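PDB 3I3L: alkylhalidase CmlS from Streptomyces venezuelae, which acts as a flavin-dependent halogenase in chloramphenicol biosynthesis and holds its FAD through a covalent bond to the protein. Local coordinates for residues I396-D400 / D401-T405; E454-P457 / A458-R461; E531-Y535 / K536-K540. All blocks are in the same frame, centred on the assembly; numbering follows the deposited sequence.

Interaction 1 of 3, residues I396-D400 / D401-T405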
ATOM      1  N   ILE A 396      20.478  -1.531   2.589  1.00 35.72           N
ATOM      2  CA  ILE A 396      20.974  -1.179   1.283  1.00 38.62           C
ATOM      3  C   ILE A 396      22.441  -1.652   1.073  1.00 41.51           C
ATOM      4  O   ILE A 396      23.290  -1.537   1.981  1.00 41.00           O
ATOM      5  CB  ILE A 396      20.858   0.350   1.063  1.00 39.83           C
ATOM      6  CG1 ILE A 396      19.458   0.692   0.568  1.00 40.13           C
ATOM      7  CG2 ILE A 396      21.977   0.895   0.046  1.00 38.09           C
ATOM      8  CD1 ILE A 396      19.072   2.170   0.860  1.00 42.15           C
ATOM      9  N   THR A 397      22.701  -2.173  -0.121  1.00 43.39           N
ATOM     10  CA  THR A 397      24.002  -2.700  -0.528  1.00 46.59           C
ATOM     11  C   THR A 397      24.763  -1.576  -1.212  1.00 47.35           C
ATOM     12  O   THR A 397      24.264  -1.008  -2.159  1.00 48.29           O
ATOM     13  CB  THR A 397      23.803  -3.837  -1.589  1.00 46.89           C
ATOM     14  OG1 THR A 397      23.467  -5.051  -0.922  1.00 46.86           O
ATOM     15  CG2 THR A 397      25.072  -4.079  -2.442  1.00 49.26           C
ATOM     16  N   GLU A 398      25.964  -1.268  -0.752  1.00 49.11           N
ATOM     17  CA  GLU A 398      26.746  -0.118  -1.295  1.00 50.51           C
ATOM     18  C   GLU A 398      28.170  -0.145  -0.693  1.00 50.99           C
ATOM     19  O   GLU A 398      28.381  -0.836   0.310  1.00 50.37           O
ATOM     20  CB  GLU A 398      26.072   1.219  -0.914  1.00 50.95           C
ATOM     21  CG  GLU A 398      26.068   1.462   0.645  1.00 51.12           C
ATOM     22  CD  GLU A 398      25.165   2.619   1.080  1.00 52.06           C
ATOM     23  OE1 GLU A 398      24.886   2.720   2.297  1.00 49.19           O
ATOM     24  OE2 GLU A 398      24.756   3.443   0.212  1.00 53.79           O
ATOM     25  N   SER A 399      29.106   0.635  -1.271  1.00 51.70           N
ATOM     26  CA  SER A 399      30.526   0.659  -0.837  1.00 52.34           C
ATOM     27  C   SER A 399      30.739   0.934   0.659  1.00 52.66           C
ATOM     28  O   SER A 399      29.956   1.654   1.249  1.00 52.17           O
ATOM     29  CB  SER A 399      31.322   1.700  -1.654  1.00 52.93           C
ATOM     30  OG  SER A 399      30.951   3.045  -1.317  1.00 49.96           O
ATOM     31  N   ASP A 400      31.809   0.373   1.251  1.00 54.63           N
ATOM     32  CA  ASP A 400      32.178   0.635   2.672  1.00 55.85           C
ATOM     33  C   ASP A 400      32.005   2.160   2.932  1.00 56.40           C
ATOM     34  O   ASP A 400      31.451   2.589   3.972  1.00 56.28           O
ATOM     35  CB  ASP A 400      33.674   0.298   3.035  1.00 56.30           C
ATOM     36  CG  ASP A 400      34.141  -1.169   2.714  1.00 58.77           C
ATOM     37  OD1 ASP A 400      33.722  -2.201   3.333  1.00 57.69           O
ATOM     38  OD2 ASP A 400      35.071  -1.254   1.872  1.00 61.06           O
ATOM     39  N   ASP A 401      32.471   2.960   1.962  1.00 56.47           N
ATOM     40  CA  ASP A 401      32.545   4.425   2.090  1.00 57.49           C
ATOM     41  C   ASP A 401      31.183   5.142   1.978  1.00 56.38           C
ATOM     42  O   ASP A 401      30.923   6.063   2.761  1.00 55.95           O
ATOM     43  CB  ASP A 401      33.606   5.015   1.124  1.00 57.98           C
ATOM     44  CG  ASP A 401      35.093   4.662   1.538  1.00 62.62           C
ATOM     45  OD1 ASP A 401      35.385   4.307   2.742  1.00 65.13           O
ATOM     46  OD2 ASP A 401      35.987   4.755   0.638  1.00 64.68           O
ATOM     47  N   ASP A 402      30.322   4.707   1.043  1.00 55.82           N
ATOM     48  CA  ASP A 402      28.912   5.175   0.940  1.00 55.57           C
ATOM     49  C   ASP A 402      28.139   4.922   2.253  1.00 55.73           C
ATOM     50  O   ASP A 402      27.274   5.711   2.660  1.00 53.87           O
ATOM     51  CB  ASP A 402      28.164   4.467  -0.215  1.00 55.77           C
ATOM     52  CG  ASP A 402      28.553   4.996  -1.632  1.00 57.02           C
ATOM     53  OD1 ASP A 402      29.574   5.695  -1.729  1.00 56.01           O
ATOM     54  OD2 ASP A 402      27.820   4.709  -2.644  1.00 56.79           O
ATOM     55  N   ARG A 403      28.493   3.808   2.900  1.00 56.35           N
ATOM     56  CA  ARG A 403      27.832   3.337   4.115  1.00 57.64           C
ATOM     57  C   ARG A 403      28.245   4.055   5.381  1.00 57.80           C
ATOM     58  O   ARG A 403      27.393   4.323   6.230  1.00 57.30           O
ATOM     59  CB  ARG A 403      27.960   1.796   4.285  1.00 57.42           C
ATOM     60  CG  ARG A 403      27.540   1.310   5.672  1.00 57.47           C
ATOM     61  CD  ARG A 403      26.460   0.252   5.595  1.00 54.59           C
ATOM     62  NE  ARG A 403      26.079  -0.198   6.926  1.00 52.05           N
ATOM     63  CZ  ARG A 403      24.811  -0.355   7.331  1.00 51.72           C
ATOM     64  NH1 ARG A 403      23.813  -0.076   6.483  1.00 46.00           N
ATOM     65  NH2 ARG A 403      24.541  -0.778   8.584  1.00 47.32           N
ATOM     66  N   LEU A 404      29.544   4.331   5.524  1.00 59.14           N
ATOM     67  CA  LEU A 404      30.052   5.203   6.614  1.00 59.94           C
ATOM     68  C   LEU A 404      29.548   6.657   6.442  1.00 59.93           C
ATOM     69  O   LEU A 404      28.981   7.239   7.378  1.00 59.52           O
ATOM     70  CB  LEU A 404      31.583   5.085   6.721  1.00 60.63           C
ATOM     71  CG  LEU A 404      32.080   3.708   7.279  1.00 63.78           C
ATOM     72  CD1 LEU A 404      31.056   2.465   7.123  1.00 63.49           C
ATOM     73  CD2 LEU A 404      33.482   3.318   6.758  1.00 62.16           C
ATOM     74  N   THR A 405      29.682   7.218   5.232  1.00 60.79           N
ATOM     75  CA  THR A 405      28.966   8.469   4.894  1.00 61.38           C
ATOM     76  C   THR A 405      27.513   8.346   5.362  1.00 61.84           C
ATOM     77  O   THR A 405      27.027   9.235   6.075  1.00 61.57           O
ATOM     78  CB  THR A 405      28.972   8.822   3.365  1.00 62.08           C
ATOM     79  OG1 THR A 405      30.321   8.846   2.853  1.00 62.63           O
ATOM     80  CG2 THR A 405      28.281  10.183   3.094  1.00 60.15           C
TER
HETATM   81  O   HOH W   1      23.752   0.639   3.927  1.00 43.45           O
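Ser-399 caps the start of helix 400-406: its hydroxyl OG accepts the amide of Asp-402 at 3.0 Å from OG to N, with a fairly straight N-H...O angle of 162°. This is the classical N-cap, a side chain serving a first-turn amide that has no i to i+4 carbonyl partner in the helix. The hydroxyl gets there because OG sits between the backbone N and the carbonyl carbon (chi1 70°), which points OG at the Asp-402 amide. The backbone joins in, with Arg-403 N bonding to Ser-399 O at 3.1 Å and Leu-404 N to Asp-400 O at 3.0 Å. Beside the cap, one water ties the loop to the helix. It donates to Glu-398 OE1 and to Ile-396 O, and it accepts from Arg-403 NH1 at 2.7 Å, lying in plane at the edge of the guanidinium. Further out, Arg-403 NH1 also bonds to Ser-382 OG, and Glu-398 OE2 forms a salt bridge with Arg-406, which probably offsets the nearby carboxylate of Asp-402. The Glu-398 and Asp-402 carboxylate planes stand 87° apart, close to perpendicular. Packing on this surface turn is modest: the extended Glu-398 chain lies against the start of the helix, where its OE2 comes within 3.6 Å of Asp-402 CB and its OE1 within 3.5 Å of Arg-403 CA.

Interaction 2 of 3, residues E454-P457 / A458-R461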
ATOM      1  N   GLU A 454       2.309  16.859  20.179  1.00 34.78           N
ATOM      2  CA  GLU A 454       3.752  17.054  20.389  1.00 32.94           C
ATOM      3  C   GLU A 454       4.535  16.854  19.069  1.00 33.65           C
ATOM      4  O   GLU A 454       5.703  17.209  18.969  1.00 32.70           O
ATOM      5  CB  GLU A 454       4.261  16.122  21.477  1.00 33.95           C
ATOM      6  CG  GLU A 454       4.748  14.731  20.953  1.00 37.89           C
ATOM      7  CD  GLU A 454       5.046  13.758  22.072  1.00 41.80           C
ATOM      8  OE1 GLU A 454       6.080  13.029  21.996  1.00 38.25           O
ATOM      9  OE2 GLU A 454       4.238  13.705  23.033  1.00 46.69           O
ATOM     10  N   LEU A 455       3.869  16.327  18.036  1.00 33.26           N
ATOM     11  CA  LEU A 455       4.516  16.137  16.728  1.00 33.95           C
ATOM     12  C   LEU A 455       4.371  17.373  15.857  1.00 33.73           C
ATOM     13  O   LEU A 455       5.013  17.461  14.809  1.00 32.51           O
ATOM     14  CB  LEU A 455       3.869  14.942  15.980  1.00 31.33           C
ATOM     15  CG  LEU A 455       3.942  13.581  16.685  1.00 31.36           C
ATOM     16  CD1 LEU A 455       3.386  12.506  15.729  1.00 29.59           C
ATOM     17  CD2 LEU A 455       5.354  13.236  17.137  1.00 27.86           C
ATOM     18  N   ASN A 456       3.464  18.284  16.240  1.00 33.75           N
ATOM     19  CA  ASN A 456       3.153  19.435  15.378  1.00 33.88           C
ATOM     20  C   ASN A 456       4.324  20.337  15.061  1.00 32.64           C
ATOM     21  O   ASN A 456       4.379  20.893  13.987  1.00 33.87           O
ATOM     22  CB  ASN A 456       1.980  20.278  15.917  1.00 34.48           C
ATOM     23  CG  ASN A 456       0.659  19.593  15.700  1.00 37.77           C
ATOM     24  OD1 ASN A 456      -0.358  19.832  16.388  1.00 38.85           O
ATOM     25  ND2 ASN A 456       0.666  18.698  14.770  1.00 36.21           N
ATOM     26  N   PRO A 457       5.265  20.514  16.002  1.00 31.75           N
ATOM     27  CA  PRO A 457       6.340  21.432  15.655  1.00 31.14           C
ATOM     28  C   PRO A 457       7.235  20.883  14.567  1.00 31.79           C
ATOM     29  O   PRO A 457       7.629  21.636  13.642  1.00 30.81           O
ATOM     30  CB  PRO A 457       7.111  21.595  17.000  1.00 31.08           C
ATOM     31  CG  PRO A 457       6.060  21.390  18.045  1.00 30.97           C
ATOM     32  CD  PRO A 457       5.260  20.208  17.450  1.00 32.21           C
ATOM     33  N   ALA A 458       7.575  19.586  14.657  1.00 31.52           N
ATOM     34  CA  ALA A 458       8.460  19.013  13.623  1.00 33.55           C
ATOM     35  C   ALA A 458       7.723  19.007  12.269  1.00 33.20           C
ATOM     36  O   ALA A 458       8.311  19.282  11.216  1.00 32.56           O
ATOM     37  CB  ALA A 458       8.978  17.594  14.007  1.00 34.28           C
ATOM     38  N   ARG A 459       6.416  18.761  12.300  1.00 33.93           N
ATOM     39  CA  ARG A 459       5.643  18.867  11.044  1.00 34.15           C
ATOM     40  C   ARG A 459       5.806  20.232  10.442  1.00 33.51           C
ATOM     41  O   ARG A 459       6.085  20.385   9.242  1.00 32.92           O
ATOM     42  CB  ARG A 459       4.159  18.672  11.268  1.00 33.26           C
ATOM     43  CG  ARG A 459       3.732  17.247  11.441  1.00 42.71           C
ATOM     44  CD  ARG A 459       2.185  17.113  11.665  1.00 49.73           C
ATOM     45  NE  ARG A 459       1.938  15.949  12.496  1.00 49.04           N
ATOM     46  CZ  ARG A 459       2.108  14.679  12.080  1.00 56.30           C
ATOM     47  NH1 ARG A 459       2.484  14.378  10.812  1.00 58.80           N
ATOM     48  NH2 ARG A 459       1.885  13.686  12.926  1.00 53.34           N
ATOM     49  N   VAL A 460       5.561  21.239  11.279  1.00 32.99           N
ATOM     50  CA  VAL A 460       5.445  22.571  10.773  1.00 32.74           C
ATOM     51  C   VAL A 460       6.803  23.017  10.276  1.00 33.17           C
ATOM     52  O   VAL A 460       6.925  23.712   9.273  1.00 34.71           O
ATOM     53  CB  VAL A 460       4.870  23.506  11.839  1.00 33.31           C
ATOM     54  CG1 VAL A 460       5.395  24.944  11.631  1.00 31.10           C
ATOM     55  CG2 VAL A 460       3.363  23.434  11.762  1.00 31.31           C
ATOM     56  N   ARG A 461       7.813  22.598  11.002  1.00 33.00           N
ATOM     57  CA  ARG A 461       9.169  22.894  10.684  1.00 35.98           C
ATOM     58  C   ARG A 461       9.530  22.321   9.297  1.00 37.65           C
ATOM     59  O   ARG A 461      10.281  22.949   8.511  1.00 38.01           O
ATOM     60  CB  ARG A 461      10.026  22.264  11.763  1.00 36.94           C
ATOM     61  CG  ARG A 461      11.449  22.319  11.524  1.00 43.33           C
ATOM     62  CD  ARG A 461      12.236  22.566  12.818  1.00 51.06           C
ATOM     63  NE  ARG A 461      13.542  23.152  12.443  1.00 58.87           N
ATOM     64  CZ  ARG A 461      13.744  23.966  11.395  1.00 60.84           C
ATOM     65  NH1 ARG A 461      12.722  24.329  10.605  1.00 57.04           N
ATOM     66  NH2 ARG A 461      14.971  24.445  11.143  1.00 63.16           N
TER
HETATM   67  O   HOH W   2       7.746  17.603  17.071  1.00 36.43           O
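The guanidinium of Arg-459 meets the amide of Asn-456 at its edge: ND2 lies in the guanidinium plane, 3.8 Å from Arg-459 NE. The two flat groups are turned 65° against each other, so they do not stack. Leu-455 comes at the same guanidinium obliquely, its methyl CD1 3.4 Å from Arg-459 NH2, with Leu-455 CB a little farther off. What brings the arginine here is a chain running straight from CG to NE, with CG anti to the carbonyl carbon (chi1 -78°); that lays it back along the first turn of helix 456-471 towards the two residues that precede it by three and four positions.

The main chain carries the usual i to i+4 bonds. Arg-459 N bonds to Leu-455 O with an N-H...O angle of 166°, Val-460 N to Asn-456 O at 3.0 Å, and Arg-461 N to Pro-457 O at 2.8 Å. Pro-457 suits the opening turn, where a missing N-H costs no helical bond. One step earlier the ladder is bridged by water, which donates to Glu-454 O and accepts from Ala-458 N at 3.1 Å. The Glu-454 carboxylate is held elsewhere, by a salt bridge to Arg-443 and the amides of Gln-442 and Ser-451, and Leu-455 packs on Phe-450.

With an alanine in place of Arg-459 the NH2 contact on Leu-455 CD1 would go, and the Asn-456 amide is likely to be freer to turn. Since ND2 and NE are both donors, their approach is a van der Waals one; hydrogen bonding between these segments is carried by the main chain and the bridging water, and the arginine side chain adds only van der Waals contacts to these residues, through CD, NE and NH2.

Interaction 3 of 3, residues E531-Y535 / K536-K540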
ATOM      1  N   GLU A 531      11.821  30.233 -21.043  1.00 40.55           N
ATOM      2  CA  GLU A 531      12.222  31.470 -20.389  1.00 38.18           C
ATOM      3  C   GLU A 531      12.865  31.175 -19.065  1.00 38.53           C
ATOM      4  O   GLU A 531      13.651  31.972 -18.545  1.00 37.80           O
ATOM      5  CB  GLU A 531      11.010  32.372 -20.177  1.00 38.70           C
ATOM      6  CG  GLU A 531      10.044  32.471 -21.351  1.00 38.19           C
ATOM      7  CD  GLU A 531       8.742  33.159 -20.971  1.00 39.68           C
ATOM      8  OE1 GLU A 531       7.834  33.187 -21.812  1.00 42.58           O
ATOM      9  OE2 GLU A 531       8.596  33.660 -19.836  1.00 40.77           O
ATOM     10  N   GLU A 532      12.522  30.016 -18.503  1.00 37.56           N
ATOM     11  CA  GLU A 532      13.112  29.549 -17.238  1.00 35.76           C
ATOM     12  C   GLU A 532      12.867  30.476 -16.051  1.00 34.56           C
ATOM     13  O   GLU A 532      13.754  30.692 -15.225  1.00 33.36           O
ATOM     14  CB  GLU A 532      14.595  29.226 -17.440  1.00 36.82           C
ATOM     15  CG  GLU A 532      14.834  28.145 -18.565  1.00 39.44           C
ATOM     16  CD  GLU A 532      16.266  27.655 -18.648  1.00 44.46           C
ATOM     17  OE1 GLU A 532      17.188  28.394 -18.221  1.00 43.12           O
ATOM     18  OE2 GLU A 532      16.464  26.501 -19.101  1.00 47.60           O
ATOM     19  N   PHE A 533      11.671  31.068 -15.996  1.00 33.81           N
ATOM     20  CA  PHE A 533      11.284  31.859 -14.839  1.00 33.69           C
ATOM     21  C   PHE A 533      11.300  31.023 -13.551  1.00 34.23           C
ATOM     22  O   PHE A 533      11.461  29.801 -13.594  1.00 35.50           O
ATOM     23  CB  PHE A 533       9.950  32.595 -15.031  1.00 32.52           C
ATOM     24  CG  PHE A 533       8.830  31.753 -15.531  1.00 33.62           C
ATOM     25  CD1 PHE A 533       8.226  30.801 -14.700  1.00 34.20           C
ATOM     26  CD2 PHE A 533       8.317  31.930 -16.810  1.00 35.61           C
ATOM     27  CE1 PHE A 533       7.199  30.024 -15.153  1.00 35.11           C
ATOM     28  CE2 PHE A 533       7.246  31.150 -17.273  1.00 37.80           C
ATOM     29  CZ  PHE A 533       6.684  30.197 -16.431  1.00 34.80           C
ATOM     30  N   GLY A 534      11.161  31.701 -12.414  1.00 34.42           N
ATOM     31  CA  GLY A 534      11.256  31.082 -11.109  1.00 33.96           C
ATOM     32  C   GLY A 534       9.912  30.725 -10.477  1.00 34.32           C
ATOM     33  O   GLY A 534       8.843  30.845 -11.103  1.00 32.59           O
ATOM     34  N   TYR A 535       9.980  30.305  -9.224  1.00 34.27           N
ATOM     35  CA  TYR A 535       8.783  29.902  -8.452  1.00 35.61           C
ATOM     36  C   TYR A 535       7.681  30.971  -8.411  1.00 36.26           C
ATOM     37  O   TYR A 535       6.522  30.687  -8.711  1.00 36.13           O
ATOM     38  CB  TYR A 535       9.184  29.578  -7.018  1.00 34.97           C
ATOM     39  CG  TYR A 535       8.029  29.064  -6.180  1.00 37.00           C
ATOM     40  CD1 TYR A 535       7.344  27.887  -6.551  1.00 36.60           C
ATOM     41  CD2 TYR A 535       7.648  29.727  -4.999  1.00 38.16           C
ATOM     42  CE1 TYR A 535       6.299  27.388  -5.788  1.00 40.24           C
ATOM     43  CE2 TYR A 535       6.608  29.245  -4.222  1.00 40.53           C
ATOM     44  CZ  TYR A 535       5.940  28.078  -4.628  1.00 41.98           C
ATOM     45  OH  TYR A 535       4.912  27.604  -3.903  1.00 46.06           O
ATOM     46  N   LYS A 536       8.046  32.211  -8.065  1.00 36.45           N
ATOM     47  CA  LYS A 536       7.048  33.269  -7.959  1.00 37.67           C
ATOM     48  C   LYS A 536       6.215  33.400  -9.234  1.00 36.27           C
ATOM     49  O   LYS A 536       5.003  33.515  -9.173  1.00 37.06           O
ATOM     50  CB  LYS A 536       7.718  34.615  -7.581  1.00 38.49           C
ATOM     51  CG  LYS A 536       8.212  34.662  -6.131  1.00 40.83           C
ATOM     52  CD  LYS A 536       9.165  35.865  -5.922  1.00 43.77           C
ATOM     53  CE  LYS A 536       9.695  35.862  -4.483  1.00 48.74           C
ATOM     54  NZ  LYS A 536      10.483  37.088  -4.183  1.00 48.92           N
ATOM     55  N   THR A 537       6.862  33.380 -10.401  1.00 36.41           N
ATOM     56  CA  THR A 537       6.122  33.503 -11.628  1.00 36.08           C
ATOM     57  C   THR A 537       5.238  32.281 -11.846  1.00 37.13           C
ATOM     58  O   THR A 537       4.093  32.381 -12.291  1.00 38.57           O
ATOM     59  CB  THR A 537       7.046  33.660 -12.870  1.00 36.57           C
ATOM     60  OG1 THR A 537       7.822  34.880 -12.779  1.00 36.13           O
ATOM     61  CG2 THR A 537       6.161  33.684 -14.145  1.00 35.78           C
ATOM     62  N   LEU A 538       5.783  31.106 -11.585  1.00 38.83           N
ATOM     63  CA  LEU A 538       5.009  29.878 -11.788  1.00 39.04           C
ATOM     64  C   LEU A 538       3.711  29.873 -10.929  1.00 39.20           C
ATOM     65  O   LEU A 538       2.612  29.623 -11.427  1.00 39.31           O
ATOM     66  CB  LEU A 538       5.886  28.671 -11.470  1.00 38.30           C
ATOM     67  CG  LEU A 538       5.262  27.292 -11.745  1.00 37.43           C
ATOM     68  CD1 LEU A 538       4.498  27.212 -13.054  1.00 32.34           C
ATOM     69  CD2 LEU A 538       6.362  26.264 -11.694  1.00 36.19           C
ATOM     70  N   VAL A 539       3.838  30.191  -9.658  1.00 40.70           N
ATOM     71  CA  VAL A 539       2.654  30.268  -8.770  1.00 43.01           C
ATOM     72  C   VAL A 539       1.616  31.218  -9.324  1.00 43.28           C
ATOM     73  O   VAL A 539       0.421  30.886  -9.397  1.00 45.32           O
ATOM     74  CB  VAL A 539       3.058  30.667  -7.342  1.00 43.14           C
ATOM     75  CG1 VAL A 539       1.804  30.988  -6.443  1.00 45.06           C
ATOM     76  CG2 VAL A 539       3.905  29.586  -6.773  1.00 43.54           C
ATOM     77  N   LYS A 540       2.068  32.377  -9.773  1.00 42.74           N
ATOM     78  CA  LYS A 540       1.148  33.373 -10.305  1.00 44.29           C
ATOM     79  C   LYS A 540       0.414  32.905 -11.558  1.00 44.42           C
ATOM     80  O   LYS A 540      -0.788  33.082 -11.686  1.00 45.36           O
ATOM     81  CB  LYS A 540       1.868  34.723 -10.522  1.00 44.11           C
ATOM     82  CG  LYS A 540       1.248  35.592 -11.656  1.00 49.70           C
ATOM     83  CD  LYS A 540       1.254  37.110 -11.342  1.00 54.04           C
ATOM     84  CE  LYS A 540       1.074  37.964 -12.661  1.00 58.13           C
ATOM     85  NZ  LYS A 540       2.084  37.632 -13.769  1.00 48.56           N
TER
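Thr-537 sets its methyl CG2 over one face of the Phe-533 ring, 3.6 Å from the ring centroid and 16° off the normal, a CH-pi contact offset towards the CG-CD1 side. A second one follows half a turn on: Val-539 CG2 lies over a face of Tyr-535, displaced towards the hydroxyl end, so that the closest carbon is Tyr-535 CZ at 3.3 Å. Tyr-535 presents that face because its CG is anti to the backbone N (chi1 -176°), which carries the ring out along the helix. Phe-533 CE1 also grazes Leu-538 CB at 4.1 Å. The main chain fixes the spacing of these pairs: Leu-538 N bonds to Gly-534 O at 3.1 Å, and Val-539 N to Tyr-535 O at 2.9 Å, almost straight at 175°. Farther out, Tyr-535 packs on Val-555 of helix 551-560 and Leu-470 of helix 456-471, while Leu-538 faces Leu-528 of helix 519-531. Backbone bonds tie Phe-533 to Phe-476 and Tyr-535 to Ile-473. This is a short connection between two successive helices of the C-terminal domain: helix 519-531 ends, Glu-532 takes positive phi, and Gly-534 stands as N-cap of helix 535-543.

Overall arrangement
All three contacts sit at or near the N-terminal ends of helices, in series along the chain, and none touches another. Interaction 1 lies against helix 352-382, with its centre 31 Å from that of interaction 2 and 38 Å from that of interaction 3. Interactions 2 and 3 come within about 14 Å at their nearest atoms, and one helix connects them: 456-471 begins at interaction 2, and its far end supplies Leu-470 and Asn-471 to the Tyr-535 side chain of interaction 3. All three are away from the FAD pocket and from Asp-297, the residue covalently bound to the flavin.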